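Local coordinates for protein tail lysozyme, putative (Geobacter sulfurreducens, PDB 2IA7) that is of unknown function but belongs to the gp25-like family of phage baseplate wedge proteins and may act as a tail lysozyme, at residues R39-G47 with D54-R62; L72-K80 with E91-P99. All coordinates share one frame; numbering follows the deposited sequence. Where two conformers were deposited one is given.

Interaction 1. Residues R39-G47 with D54-R62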
loop_
_atom_site.group_PDB
_atom_site.type_symbol
_atom_site.label_atom_id
_atom_site.label_comp_id
_atom_site.label_asym_id
_atom_site.label_seq_id
_atom_site.Cartn_x
_atom_site.Cartn_y
_atom_site.Cartn_z
ATOM N N ARG A 39 -0.097 6.091 -0.924
ATOM C CA ARG A 39 -1.412 5.804 -1.475
ATOM C C ARG A 39 -1.398 5.652 -2.974
ATOM O O ARG A 39 -2.142 4.854 -3.532
ATOM C CB ARG A 39 -2.428 6.859 -1.035
ATOM C CG ARG A 39 -2.672 6.890 0.473
ATOM C CD ARG A 39 -3.741 7.886 0.898
ATOM N NE ARG A 39 -3.485 9.306 0.624
ATOM C CZ ARG A 39 -2.971 10.205 1.474
ATOM N NH1 ARG A 39 -2.720 9.929 2.744
ATOM N NH2 ARG A 39 -2.872 11.460 1.059
ATOM N N ILE A 40 -0.619 6.493 -3.658
ATOM C CA ILE A 40 -0.454 6.389 -5.119
ATOM C C ILE A 40 0.130 5.066 -5.512
ATOM O O ILE A 40 -0.384 4.391 -6.394
ATOM C CB ILE A 40 0.391 7.532 -5.685
ATOM C CG1 ILE A 40 -0.346 8.869 -5.552
ATOM C CG2 ILE A 40 0.746 7.321 -7.120
ATOM C CD1 ILE A 40 0.566 10.077 -5.714
ATOM N N ILE A 41 1.198 4.677 -4.850
ATOM C CA ILE A 41 1.864 3.432 -5.184
ATOM C C ILE A 41 0.970 2.218 -5.034
ATOM O O ILE A 41 0.869 1.397 -5.929
ATOM C CB ILE A 41 3.138 3.236 -4.318
ATOM C CG1 ILE A 41 4.153 4.320 -4.634
ATOM C CG2 ILE A 41 3.737 1.820 -4.509
ATOM C CD1 ILE A 41 5.115 4.584 -3.516
ATOM N N LEU A 42 0.260 2.132 -3.897
ATOM C CA LEU A 42 -0.576 0.945 -3.594
ATOM C C LEU A 42 -1.817 0.935 -4.523
ATOM O O LEU A 42 -2.340 -0.117 -4.857
ATOM C CB LEU A 42 -0.943 0.858 -2.131
ATOM C CG LEU A 42 0.230 0.790 -1.151
ATOM C CD1 LEU A 42 -0.248 0.643 0.288
ATOM C CD2 LEU A 42 1.197 -0.342 -1.600
ATOM N N GLY A 43 -2.268 2.126 -4.917
ATOM C CA GLY A 43 -3.457 2.235 -5.772
ATOM C C GLY A 43 -3.219 2.140 -7.265
ATOM O O GLY A 43 -4.175 2.284 -8.049
ATOM N N THR A 44 -1.982 1.916 -7.680
ATOM C CA THR A 44 -1.628 1.835 -9.076
ATOM C C THR A 44 -1.213 0.414 -9.438
ATOM O O THR A 44 -0.329 -0.193 -8.840
ATOM C CB THR A 44 -0.480 2.827 -9.460
ATOM O OG1 THR A 44 -0.853 4.149 -9.061
ATOM C CG2 THR A 44 -0.182 2.815 -10.971
ATOM N N ALA A 45 -1.890 -0.139 -10.461
ATOM C CA ALA A 45 -1.483 -1.376 -11.054
ATOM C C ALA A 45 -0.305 -1.156 -11.975
ATOM O O ALA A 45 -0.248 -0.168 -12.680
ATOM C CB ALA A 45 -2.647 -1.972 -11.862
ATOM N N ARG A 46 0.617 -2.098 -12.000
ATOM C CA ARG A 46 1.710 -2.074 -12.952
ATOM C C ARG A 46 1.123 -2.129 -14.338
ATOM O O ARG A 46 0.195 -2.908 -14.580
ATOM C CB ARG A 46 2.650 -3.241 -12.669
ATOM C CG ARG A 46 3.396 -3.040 -11.355
ATOM C CD ARG A 46 4.504 -4.029 -11.094
ATOM N NE ARG A 46 3.980 -5.371 -10.895
ATOM C CZ ARG A 46 4.457 -6.272 -10.026
ATOM N NH1 ARG A 46 5.483 -5.996 -9.221
ATOM N NH2 ARG A 46 3.886 -7.472 -9.954
ATOM N N GLY A 47 1.614 -1.255 -15.215
ATOM C CA GLY A 47 1.058 -1.091 -16.553
ATOM C C GLY A 47 0.041 0.022 -16.713
ATOM O O GLY A 47 -0.271 0.404 -17.850
ATOM N N ASP A 54 6.329 -0.257 -15.142
ATOM C CA ASP A 54 6.793 -0.984 -13.952
ATOM C C ASP A 54 6.277 -0.395 -12.630
ATOM O O ASP A 54 6.340 -1.034 -11.595
ATOM C CB ASP A 54 8.324 -1.003 -13.904
ATOM C CG ASP A 54 8.939 -1.946 -14.921
ATOM O OD1 ASP A 54 8.255 -2.330 -15.903
ATOM O OD2 ASP A 54 10.124 -2.302 -14.729
ATOM N N PHE A 55 5.784 0.832 -12.660
ATOM C CA PHE A 55 5.334 1.492 -11.460
ATOM C C PHE A 55 4.020 0.951 -10.943
ATOM O O PHE A 55 3.069 0.819 -11.704
ATOM C CB PHE A 55 5.180 2.983 -11.705
ATOM C CG PHE A 55 4.740 3.751 -10.486
ATOM C CD1 PHE A 55 5.638 4.249 -9.572
ATOM C CD2 PHE A 55 3.381 3.996 -10.270
ATOM C CE1 PHE A 55 5.191 4.905 -8.438
ATOM C CE2 PHE A 55 2.936 4.695 -9.136
ATOM C CZ PHE A 55 3.843 5.141 -8.232
ATOM N N GLY A 56 3.948 0.726 -9.629
ATOM C CA GLY A 56 2.756 0.257 -8.961
ATOM C C GLY A 56 3.007 -0.886 -8.002
ATOM O O GLY A 56 4.147 -1.158 -7.573
ATOM N N CYS A 57 1.914 -1.552 -7.642
ATOM C CA CYS A 57 1.905 -2.597 -6.641
ATOM C C CYS A 57 1.367 -3.911 -7.241
ATOM O O CYS A 57 0.326 -3.926 -7.919
ATOM C CB CYS A 57 1.055 -2.173 -5.452
ATOM S SG CYS A 57 0.926 -3.382 -4.150
ATOM N N GLY A 58 2.079 -5.002 -7.015
ATOM C CA GLY A 58 1.727 -6.265 -7.610
ATOM C C GLY A 58 0.427 -6.874 -7.146
ATOM O O GLY A 58 -0.058 -7.807 -7.769
ATOM N N ILE A 59 -0.154 -6.377 -6.054
ATOM C CA ILE A 59 -1.429 -6.885 -5.579
ATOM C C ILE A 59 -2.526 -6.830 -6.658
ATOM O O ILE A 59 -3.386 -7.722 -6.715
ATOM C CB ILE A 59 -1.892 -6.159 -4.305
ATOM C CG1 ILE A 59 -2.874 -7.049 -3.530
ATOM C CG2 ILE A 59 -2.450 -4.787 -4.633
ATOM C CD1 ILE A 59 -2.280 -8.435 -3.209
ATOM N N HIS A 60 -2.463 -5.834 -7.547
ATOM C CA HIS A 60 -3.456 -5.660 -8.592
ATOM C C HIS A 60 -3.382 -6.752 -9.656
ATOM O O HIS A 60 -4.325 -6.894 -10.416
ATOM C CB HIS A 60 -3.300 -4.268 -9.239
ATOM C CG HIS A 60 -3.534 -3.136 -8.273
ATOM N ND1 HIS A 60 -4.789 -2.645 -7.988
ATOM C CD2 HIS A 60 -2.677 -2.446 -7.495
ATOM C CE1 HIS A 60 -4.685 -1.672 -7.092
ATOM N NE2 HIS A 60 -3.412 -1.534 -6.776
ATOM N N ASP A 61 -2.277 -7.498 -9.728
ATOM C CA ASP A 61 -2.152 -8.609 -10.686
ATOM C C ASP A 61 -2.760 -9.938 -10.192
ATOM O O ASP A 61 -2.898 -10.876 -10.965
ATOM C CB ASP A 61 -0.699 -8.834 -11.027
ATOM C CG ASP A 61 -0.053 -7.603 -11.639
ATOM O OD1 ASP A 61 -0.701 -6.958 -12.488
ATOM O OD2 ASP A 61 1.093 -7.285 -11.275
ATOM N N ARG A 62 -3.145 -9.996 -8.924
ATOM C CA ARG A 62 -3.515 -11.251 -8.296
ATOM C C ARG A 62 -5.006 -11.529 -8.410
ATOM O O ARG A 62 -5.796 -10.614 -8.311
ATOM C CB ARG A 62 -3.183 -11.197 -6.828
ATOM C CG ARG A 62 -1.717 -10.969 -6.507
ATOM C CD ARG A 62 -1.084 -12.260 -6.085
ATOM N NE ARG A 62 0.357 -12.127 -5.851
ATOM C CZ ARG A 62 1.186 -13.177 -5.881
ATOM N NH1 ARG A 62 0.703 -14.381 -6.098
ATOM N NH2 ARG A 62 2.482 -13.012 -5.678
HETATM O O HOH W 1 -0.005 -4.515 -10.596
HETATM O O HOH W 2 2.400 1.557 -14.301
#

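Interaction 2. Residues L72-K80 with E91-P99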
loop_
_atom_site.group_PDB
_atom_site.type_symbol
_atom_site.label_atom_id
_atom_site.label_comp_id
_atom_site.label_asym_id
_atom_site.label_seq_id
_atom_site.Cartn_x
_atom_site.Cartn_y
_atom_site.Cartn_z
ATOM N N LEU A 72 -2.813 -13.506 3.532
ATOM C CA LEU A 72 -2.696 -12.165 4.097
ATOM C C LEU A 72 -1.229 -11.758 4.121
ATOM O O LEU A 72 -0.910 -10.599 3.820
ATOM C CB LEU A 72 -3.323 -12.088 5.500
ATOM C CG LEU A 72 -4.849 -12.254 5.555
ATOM C CD1 LEU A 72 -5.288 -12.285 7.020
ATOM C CD2 LEU A 72 -5.655 -11.194 4.802
ATOM N N GLY A 73 -0.336 -12.681 4.463
ATOM C CA GLY A 73 1.085 -12.408 4.435
ATOM C C GLY A 73 1.615 -12.111 3.053
ATOM O O GLY A 73 2.455 -11.249 2.868
ATOM N N LEU A 74 1.111 -12.796 2.056
ATOM C CA LEU A 74 1.464 -12.529 0.675
ATOM C C LEU A 74 1.071 -11.115 0.274
ATOM O O LEU A 74 1.920 -10.394 -0.309
ATOM C CB LEU A 74 0.780 -13.542 -0.198
ATOM C CG LEU A 74 1.074 -13.548 -1.685
ATOM C CD1 LEU A 74 0.928 -14.917 -2.260
ATOM C CD2 LEU A 74 0.119 -12.590 -2.360
ATOM N N ILE A 75 -0.148 -10.695 0.643
ATOM C CA ILE A 75 -0.655 -9.344 0.410
ATOM C C ILE A 75 0.219 -8.306 1.103
ATOM O O ILE A 75 0.675 -7.353 0.480
ATOM C CB ILE A 75 -2.099 -9.224 0.830
ATOM C CG1 ILE A 75 -2.922 -10.139 -0.092
ATOM C CG2 ILE A 75 -2.572 -7.776 0.848
ATOM C CD1 ILE A 75 -4.322 -10.450 0.537
ATOM N N GLU A 76 0.560 -8.584 2.343
ATOM C CA GLU A 76 1.489 -7.766 3.090
ATOM C C GLU A 76 2.796 -7.582 2.356
ATOM O O GLU A 76 3.340 -6.485 2.322
ATOM C CB GLU A 76 1.738 -8.365 4.475
ATOM C CG GLU A 76 0.575 -8.203 5.436
ATOM C CD GLU A 76 0.563 -9.213 6.576
ATOM O OE1 GLU A 76 1.526 -10.023 6.701
ATOM O OE2 GLU A 76 -0.426 -9.233 7.312
ATOM N N ASN A 77 3.354 -8.650 1.837
ATOM C CA ASN A 77 4.693 -8.569 1.322
ATOM C C ASN A 77 4.717 -7.948 -0.075
ATOM O O ASN A 77 5.678 -7.251 -0.412
ATOM C CB ASN A 77 5.307 -9.968 1.362
ATOM C CG ASN A 77 5.523 -10.454 2.800
ATOM O OD1 ASN A 77 5.630 -9.634 3.728
ATOM N ND2 ASN A 77 5.581 -11.776 3.003
ATOM N N GLU A 78 3.611 -8.035 -0.799
ATOM C CA GLU A 78 3.452 -7.272 -2.034
ATOM C C GLU A 78 3.446 -5.763 -1.745
ATOM O O GLU A 78 4.036 -4.942 -2.483
ATOM C CB GLU A 78 2.171 -7.644 -2.761
ATOM C CG GLU A 78 2.237 -8.995 -3.431
ATOM C CD GLU A 78 2.715 -8.922 -4.837
ATOM O OE1 GLU A 78 3.499 -8.033 -5.189
ATOM O OE2 GLU A 78 2.302 -9.794 -5.593
ATOM N N VAL A 79 2.786 -5.361 -0.658
ATOM C CA VAL A 79 2.765 -3.966 -0.246
ATOM C C VAL A 79 4.174 -3.561 0.157
ATOM O O VAL A 79 4.658 -2.498 -0.251
ATOM C CB VAL A 79 1.789 -3.807 0.900
ATOM C CG1 VAL A 79 1.956 -2.478 1.607
ATOM C CG2 VAL A 79 0.331 -4.029 0.397
ATOM N N LYS A 80 4.859 -4.396 0.933
ATOM C CA LYS A 80 6.186 -4.043 1.393
ATOM C C LYS A 80 7.057 -3.802 0.166
ATOM O O LYS A 80 7.798 -2.804 0.087
ATOM C CB LYS A 80 6.827 -5.180 2.185
ATOM C CG LYS A 80 6.269 -5.374 3.588
ATOM C CD LYS A 80 6.888 -6.645 4.214
ATOM C CE LYS A 80 6.181 -7.046 5.491
ATOM N NZ LYS A 80 6.828 -8.278 6.016
ATOM N N GLU A 91 11.284 3.990 6.025
ATOM C CA GLU A 91 11.642 2.647 6.453
ATOM C C GLU A 91 10.364 2.034 6.952
ATOM O O GLU A 91 9.703 2.551 7.815
ATOM C CB GLU A 91 12.661 2.669 7.619
ATOM C CG GLU A 91 12.919 1.253 8.108
ATOM C CD GLU A 91 13.837 1.142 9.319
ATOM O OE1 GLU A 91 13.929 2.095 10.130
ATOM O OE2 GLU A 91 14.426 0.040 9.490
ATOM N N LEU A 92 9.973 0.914 6.396
ATOM C CA LEU A 92 8.814 0.233 6.901
ATOM C C LEU A 92 9.086 -0.472 8.218
ATOM O O LEU A 92 10.050 -1.202 8.297
ATOM C CB LEU A 92 8.340 -0.838 5.916
ATOM C CG LEU A 92 7.863 -0.353 4.550
ATOM C CD1 LEU A 92 7.523 -1.566 3.624
ATOM C CD2 LEU A 92 6.729 0.664 4.623
ATOM N N LEU A 93 8.206 -0.300 9.199
ATOM C CA LEU A 93 8.289 -0.911 10.531
ATOM C C LEU A 93 7.320 -2.092 10.691
ATOM O O LEU A 93 7.688 -3.112 11.250
ATOM C CB LEU A 93 7.975 0.123 11.616
ATOM C CG LEU A 93 8.864 1.373 11.582
ATOM C CD1 LEU A 93 8.510 2.362 12.657
ATOM C CD2 LEU A 93 10.343 1.037 11.685
ATOM N N SER A 94 6.096 -1.980 10.167
ATOM C CA SER A 94 5.078 -3.030 10.287
ATOM C C SER A 94 4.177 -2.881 9.077
ATOM O O SER A 94 3.742 -1.780 8.770
ATOM C CB SER A 94 4.238 -2.831 11.567
ATOM O OG SER A 94 3.469 -3.997 11.770
ATOM N N VAL A 95 3.825 -3.987 8.442
ATOM C CA VAL A 95 2.775 -4.065 7.418
ATOM C C VAL A 95 1.881 -5.245 7.789
ATOM O O VAL A 95 2.333 -6.401 7.743
ATOM C CB VAL A 95 3.332 -4.191 5.980
ATOM C CG1 VAL A 95 2.185 -4.308 4.983
ATOM C CG2 VAL A 95 4.220 -2.966 5.659
ATOM N N THR A 96 0.614 -4.984 8.092
ATOM C CA THR A 96 -0.346 -6.044 8.464
ATOM C C THR A 96 -1.652 -5.886 7.716
ATOM O O THR A 96 -2.262 -4.800 7.694
ATOM C CB THR A 96 -0.708 -5.927 9.980
ATOM O OG1 THR A 96 0.487 -5.991 10.740
ATOM C CG2 THR A 96 -1.708 -7.023 10.445
ATOM N N ALA A 97 -2.106 -6.970 7.113
ATOM C CA ALA A 97 -3.390 -7.013 6.425
ATOM C C ALA A 97 -4.457 -7.528 7.337
ATOM O O ALA A 97 -4.515 -8.708 7.634
ATOM C CB ALA A 97 -3.259 -7.905 5.159
ATOM N N SER A 98 -5.333 -6.645 7.782
ATOM C CA SER A 98 -6.348 -7.021 8.744
ATOM C C SER A 98 -7.679 -7.310 8.061
ATOM O O SER A 98 -8.116 -6.541 7.240
ATOM C CB SER A 98 -6.577 -5.874 9.722
ATOM O OG SER A 98 -7.732 -6.160 10.495
ATOM N N PRO A 99 -8.370 -8.364 8.468
ATOM C CA PRO A 99 -9.713 -8.621 7.974
ATOM C C PRO A 99 -10.793 -7.967 8.847
ATOM O O PRO A 99 -11.999 -8.351 8.789
ATOM C CB PRO A 99 -9.790 -10.149 8.083
ATOM C CG PRO A 99 -8.989 -10.442 9.307
ATOM C CD PRO A 99 -7.903 -9.399 9.396
HETATM O O HOH W 3 4.109 -8.389 7.916
#

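Interaction 1. Residues R39-G47 with D54-R62
His60 reaches back to the end of helix 30-42 and gives its NE2 hydrogen to Leu42 O, a short bond of 2.6 Å that is close to straight at 166° and lies near the imidazole plane. Ala45 N lies over the rim of one ring face, and Ala45 CB presses on His60 CB at 3.5 Å. Beside it, Cys57 N donates to Thr44 O at 2.9 Å, almost in line with the C=O bond. Here the backbones come so close that Gly56 leaves no room for a side chain: a CB would collide with Thr44 O. Phe55 closes the other end. With CG anti to its backbone N (chi1 -179°), its ring swings back to the helix, where Ile40 CG2 and Thr44 CG2 meet its edge and Ile41 CG1 approaches CZ at 3.7 Å.

The solvent side is looser. Arg46, bent at chi3, lays its guanidinium over Gly58 CA and forms a salt bridge from NH2 to Asp61 OD2 (3.1 Å), the two planes 19° apart. Water 1 links Arg46 N to Cys57 O, and water 2 donates to Phe55 O and is held only weakly by Gly47 N.

The contact thus closes the base of the loop that follows helix 30-42. Ile41 continues onto Ala82 and Trp86 of helix 69-86, Trp86 meets the Phe55 ring edge-to-face, and Leu42 rests on Tyr126 of strand 120-129.

Interaction 2. Residues L72-K80 with E91-P99
Helix 72-80 and strand 91-98 run roughly antiparallel, their directions 138° apart and their axes approaching to 7.3 Å, with Leu72 nearest Ala97 and Glu76 nearest Val95 along the backbone. Leu92, Val95 and Ala97 point their side chains at the helix. Between Leu92 and Val95 the regular alternation is broken by a classic beta bulge, in which Leu93 and Ser94 both face Glu112 of the adjoining strand.

Glu76 makes the polar link. Running out extended beyond CG (chi2 157°), its chain carries the carboxylate to the strand backbone, where OE2 accepts the hydrogen of Ala97 N at 2.8 Å and 174° through its anti lone pair. CG lies 3.4 Å from Val95 O, while water 3 lies 2.7 Å from Val95 O and near Glu76 OE1, and is weakly bonded to Lys80 NZ. Cutting Glu76 back to an alanine is likely to leave Ala97 N without its carboxylate mate and to open a gap beside Val95 O.

Apolar groups pack along the helix toward Lys80, with Leu72 on Ala97 at the other end. Val95 CG1 sits 3.8 Å from Val79 CG1, and Val95 CG2 meets the aliphatic chain of Lys80 as the two side chains pass in opposite directions. Lys80 NZ is steadied by Asn77 OD1 one turn back. Leu92 CD1 touches Lys80 CA at 3.6 Å; Leu72 CD1 lies against Ala97 O, and CD2 beside Ala97 CB.

Helix 69-86 therefore lies against the edge strand 90-98 of the three-stranded antiparallel sheet, and Leu72, Val95 and Ala97 reach further to Leu107 and Ile109 of the central strand 106-115.

Interactions 1 and 2 follow one another along the chain, their centres about 14 Å apart, and meet through helix 69-86. Interaction 2 sets one side of this helix on strand 90-98, while residues 58-62 of interaction 1 lie along another part of its surface. The join is both charged and apolar: Arg62 NE forms a salt bridge with Glu78 OE2 at 3.0 Å, and in the conformer given Ile59 CD1 packs on Ile75 CG1 at 3.6 Å. Ile75 also approaches Ala97, though loosely, its CG2 lying 4.4 Å from Ala97 CB. The loop closed by interaction 1 is thereby tied to the helix-and-sheet body within the gp25-like family region.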